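Local coordinates for class I SAM-dependent methyltransferase (Silicibacter pomeroyi DSS-3, PDB 3CVO), which is of unknown function but has the Rossmann-type fold of class I methyltransferases and so probably uses S-adenosylmethionine as methyl donor, at residues 120-125 against 144-149. Sequence-based numbering, arbitrary orientation.
Sequences FRHPDV and ITRPVT. With EDO (1,2-ethanediol), chain H; EDO (1,2-ethanediol), chain J.
Asp124 OD1 is gripped by both end nitrogens of Arg146, NH2 at 2.9 Å from OD1 and NH1 at 3.0 Å. NH1 meets OD1 nearly along its C-O axis, while NH2 comes from above the carboxylate plane. The other oxygen, OD2, accepts from the backbone N of Glu32 and Val33, so both carboxylate oxygens are engaged. The Arg146 chain runs extended from CG to NE over one face of the His122 ring. Its CG makes a CH-pi contact 3.8 Å from the ring centroid, and the guanidinium plane lies 30° from the ring. Two in-plane bonds fix the rotation of this ring: Thr145 N donates to His122 NE2 (3.0 Å), and His122 ND1 donates to Pro123 O (2.7 Å). The ring edge also meets Val148 CG1. A leucine in place of His122 would probably leave Thr145 N without its acceptor and Arg146 without its flat support. Further along, Thr149 N bonds to Asp124 O at 3.2 Å, and the parallel pairing of Val125 with Thr149 begins. The contact thus closes a beta-alpha-beta crossover: strand 125-128, helix 133-143, then strand 148-152, with strands 33-37 and 177-182 on the outer sides of the pair.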
ATOM      1  N   PHE A 120     -15.268   3.532  15.857  1.00 31.56           N
ATOM      2  CA  PHE A 120     -14.068   2.708  16.121  1.00 29.30           C
ATOM      3  C   PHE A 120     -13.784   2.560  17.609  1.00 26.60           C
ATOM      4  O   PHE A 120     -13.766   3.516  18.360  1.00 27.54           O
ATOM      5  CB  PHE A 120     -12.806   3.267  15.406  1.00 28.90           C
ATOM      6  CG  PHE A 120     -11.531   2.515  15.735  1.00 23.85           C
ATOM      7  CD1 PHE A 120     -11.220   1.336  15.093  1.00 27.68           C
ATOM      8  CD2 PHE A 120     -10.681   2.977  16.717  1.00 27.34           C
ATOM      9  CE1 PHE A 120     -10.049   0.622  15.390  1.00 20.19           C
ATOM     10  CE2 PHE A 120      -9.497   2.278  17.025  1.00 26.64           C
ATOM     11  CZ  PHE A 120      -9.188   1.104  16.374  1.00 24.64           C
ATOM     12  N   ARG A 121     -13.598   1.324  18.028  1.00 24.15           N
ATOM     13  CA  ARG A 121     -13.120   1.012  19.364  1.00 25.23           C
ATOM     14  C   ARG A 121     -11.854   0.175  19.224  1.00 22.55           C
ATOM     15  O   ARG A 121     -11.831  -0.822  18.518  1.00 23.99           O
ATOM     16  CB  ARG A 121     -14.170   0.195  20.138  1.00 27.60           C
ATOM     17  CG  ARG A 121     -15.576   0.825  20.242  1.00 32.48           C
ATOM     18  CD  ARG A 121     -15.828   1.564  21.518  1.00 39.21           C
ATOM     19  NE  ARG A 121     -15.459   0.820  22.730  1.00 46.33           N
ATOM     20  CZ  ARG A 121     -16.288   0.054  23.435  1.00 48.23           C
ATOM     21  NH1 ARG A 121     -17.550  -0.098  23.050  1.00 48.95           N
ATOM     22  NH2 ARG A 121     -15.848  -0.572  24.525  1.00 42.47           N
ATOM     23  N   HIS A 122     -10.806   0.574  19.915  1.00 23.10           N
ATOM     24  CA  HIS A 122      -9.534  -0.147  19.840  1.00 18.53           C
ATOM     25  C   HIS A 122      -9.712  -1.569  20.382  1.00 23.04           C
ATOM     26  O   HIS A 122     -10.176  -1.775  21.502  1.00 22.72           O
ATOM     27  CB  HIS A 122      -8.414   0.552  20.644  1.00 20.13           C
ATOM     28  CG  HIS A 122      -7.036   0.098  20.288  1.00 21.03           C
ATOM     29  ND1 HIS A 122      -6.583  -1.190  20.502  1.00 23.53           N
ATOM     30  CD2 HIS A 122      -5.986   0.786  19.776  1.00 21.67           C
ATOM     31  CE1 HIS A 122      -5.323  -1.278  20.101  1.00 23.77           C
ATOM     32  NE2 HIS A 122      -4.946  -0.099  19.643  1.00 19.38           N
ATOM     33  N   PRO A 123      -9.309  -2.557  19.593  1.00 20.16           N
ATOM     34  CA  PRO A 123      -9.470  -3.947  20.031  1.00 20.71           C
ATOM     35  C   PRO A 123      -8.498  -4.306  21.102  1.00 22.10           C
ATOM     36  O   PRO A 123      -7.443  -3.661  21.260  1.00 18.84           O
ATOM     37  CB  PRO A 123      -9.179  -4.779  18.768  1.00 24.04           C
ATOM     38  CG  PRO A 123      -9.004  -3.853  17.684  1.00 23.71           C
ATOM     39  CD  PRO A 123      -8.920  -2.442  18.184  1.00 25.75           C
ATOM     40  N   ASP A 124      -8.899  -5.326  21.844  1.00 20.90           N
ATOM     41  CA  ASP A 124      -8.044  -6.005  22.814  1.00 21.30           C
ATOM     42  C   ASP A 124      -7.521  -7.295  22.231  1.00 21.36           C
ATOM     43  O   ASP A 124      -6.414  -7.701  22.515  1.00 19.88           O
ATOM     44  CB  ASP A 124      -8.836  -6.302  24.059  1.00 23.88           C
ATOM     45  CG  ASP A 124      -9.331  -5.034  24.737  1.00 26.44           C
ATOM     46  OD1 ASP A 124      -8.500  -4.124  24.898  1.00 25.17           O
ATOM     47  OD2 ASP A 124     -10.528  -4.947  25.090  1.00 26.49           O
ATOM     48  N   VAL A 125      -8.361  -7.931  21.418  1.00 22.28           N
ATOM     49  CA  VAL A 125      -7.995  -9.149  20.675  1.00 18.68           C
ATOM     50  C   VAL A 125      -8.429  -9.028  19.235  1.00 18.95           C
ATOM     51  O   VAL A 125      -9.462  -8.463  18.914  1.00 18.73           O
ATOM     52  CB  VAL A 125      -8.598 -10.459  21.321  1.00 22.10           C
ATOM     53  CG1 VAL A 125     -10.117 -10.497  21.170  1.00 24.18           C
ATOM     54  CG2 VAL A 125      -7.994 -11.691  20.681  1.00 18.58           C
ATOM     55  N   ILE A 144      -2.585  -0.367  15.300  1.00 18.42           N
ATOM     56  CA  ILE A 144      -2.836  -0.356  16.750  1.00 18.14           C
ATOM     57  C   ILE A 144      -2.009   0.758  17.377  1.00 18.84           C
ATOM     58  O   ILE A 144      -0.976   1.154  16.827  1.00 20.22           O
ATOM     59  CB  ILE A 144      -2.537  -1.705  17.446  1.00 17.77           C
ATOM     60  CG1 ILE A 144      -1.078  -2.182  17.234  1.00 22.73           C
ATOM     61  CG2 ILE A 144      -3.560  -2.838  17.029  1.00 18.39           C
ATOM     62  CD1 ILE A 144      -0.674  -3.397  18.062  1.00 21.06           C
ATOM     63  N   THR A 145      -2.505   1.273  18.500  1.00 18.89           N
ATOM     64  CA  THR A 145      -1.814   2.281  19.315  1.00 20.72           C
ATOM     65  C   THR A 145      -1.468   1.823  20.708  1.00 20.44           C
ATOM     66  O   THR A 145      -0.763   2.515  21.428  1.00 21.44           O
ATOM     67  CB  THR A 145      -2.590   3.620  19.355  1.00 23.45           C
ATOM     68  OG1 THR A 145      -3.935   3.394  19.821  1.00 23.05           O
ATOM     69  CG2 THR A 145      -2.626   4.242  17.934  1.00 26.57           C
ATOM     70  N   ARG A 146      -1.919   0.629  21.055  1.00 21.65           N
ATOM     71  CA  ARG A 146      -1.490  -0.097  22.265  1.00 22.66           C
ATOM     72  C   ARG A 146      -1.458  -1.624  21.955  1.00 21.83           C
ATOM     73  O   ARG A 146      -2.020  -2.066  20.943  1.00 21.49           O
ATOM     74  CB  ARG A 146      -2.445   0.233  23.416  1.00 21.94           C
ATOM     75  CG  ARG A 146      -3.871  -0.196  23.193  1.00 27.00           C
ATOM     76  CD  ARG A 146      -4.717   0.113  24.454  1.00 29.14           C
ATOM     77  NE  ARG A 146      -6.144  -0.123  24.213  1.00 25.54           N
ATOM     78  CZ  ARG A 146      -6.721  -1.320  24.228  1.00 26.02           C
ATOM     79  NH1 ARG A 146      -6.025  -2.417  24.479  1.00 27.36           N
ATOM     80  NH2 ARG A 146      -8.002  -1.413  23.993  1.00 25.85           N
ATOM     81  N   PRO A 147      -0.769  -2.419  22.785  1.00 18.13           N
ATOM     82  CA  PRO A 147      -0.616  -3.841  22.497  1.00 20.28           C
ATOM     83  C   PRO A 147      -1.931  -4.578  22.449  1.00 21.54           C
ATOM     84  O   PRO A 147      -2.881  -4.247  23.164  1.00 18.87           O
ATOM     85  CB  PRO A 147       0.222  -4.360  23.658  1.00 22.75           C
ATOM     86  CG  PRO A 147       0.982  -3.187  24.091  1.00 21.06           C
ATOM     87  CD  PRO A 147       0.054  -2.014  23.937  1.00 23.52           C
ATOM     88  N   VAL A 148      -1.963  -5.549  21.554  1.00 20.31           N
ATOM     89  CA  VAL A 148      -3.070  -6.516  21.447  1.00 20.16           C
ATOM     90  C   VAL A 148      -2.594  -7.963  21.352  1.00 23.10           C
ATOM     91  O   VAL A 148      -1.412  -8.268  21.082  1.00 23.34           O
ATOM     92  CB  VAL A 148      -4.002  -6.201  20.262  1.00 19.97           C
ATOM     93  CG1 VAL A 148      -4.482  -4.760  20.318  1.00 22.65           C
ATOM     94  CG2 VAL A 148      -3.342  -6.501  18.922  1.00 17.64           C
ATOM     95  N   THR A 149      -3.532  -8.862  21.634  1.00 21.35           N
ATOM     96  CA  THR A 149      -3.389 -10.263  21.255  1.00 22.35           C
ATOM     97  C   THR A 149      -3.984 -10.451  19.889  1.00 21.28           C
ATOM     98  O   THR A 149      -5.085  -9.988  19.598  1.00 21.65           O
ATOM     99  CB  THR A 149      -4.110 -11.207  22.242  1.00 24.41           C
ATOM    100  OG1 THR A 149      -3.506 -11.060  23.515  1.00 24.35           O
ATOM    101  CG2 THR A 149      -4.021 -12.682  21.786  1.00 19.47           C
TER
HETATM  102  C1  EDO H 205     -12.492  -2.252  15.872  1.00 26.49           C
HETATM  103  O1  EDO H 205     -12.628  -2.845  17.183  1.00 23.52           O
HETATM  104  C2  EDO H 205     -13.819  -1.801  15.294  1.00 25.02           C
HETATM  105  O2  EDO H 205     -14.378  -0.741  16.076  1.00 26.13           O
HETATM  106  C1  EDO J 207     -10.966   2.959  22.526  1.00 51.74           C
HETATM  107  O1  EDO J 207     -10.740   3.507  21.214  1.00 50.39           O
HETATM  108  C2  EDO J 207     -12.444   3.033  22.891  1.00 47.56           C
HETATM  109  O2  EDO J 207     -12.785   1.876  23.674  1.00 52.21           O
HETATM  110  O   HOH W   1     -11.058  -0.456  23.443  1.00 28.76           O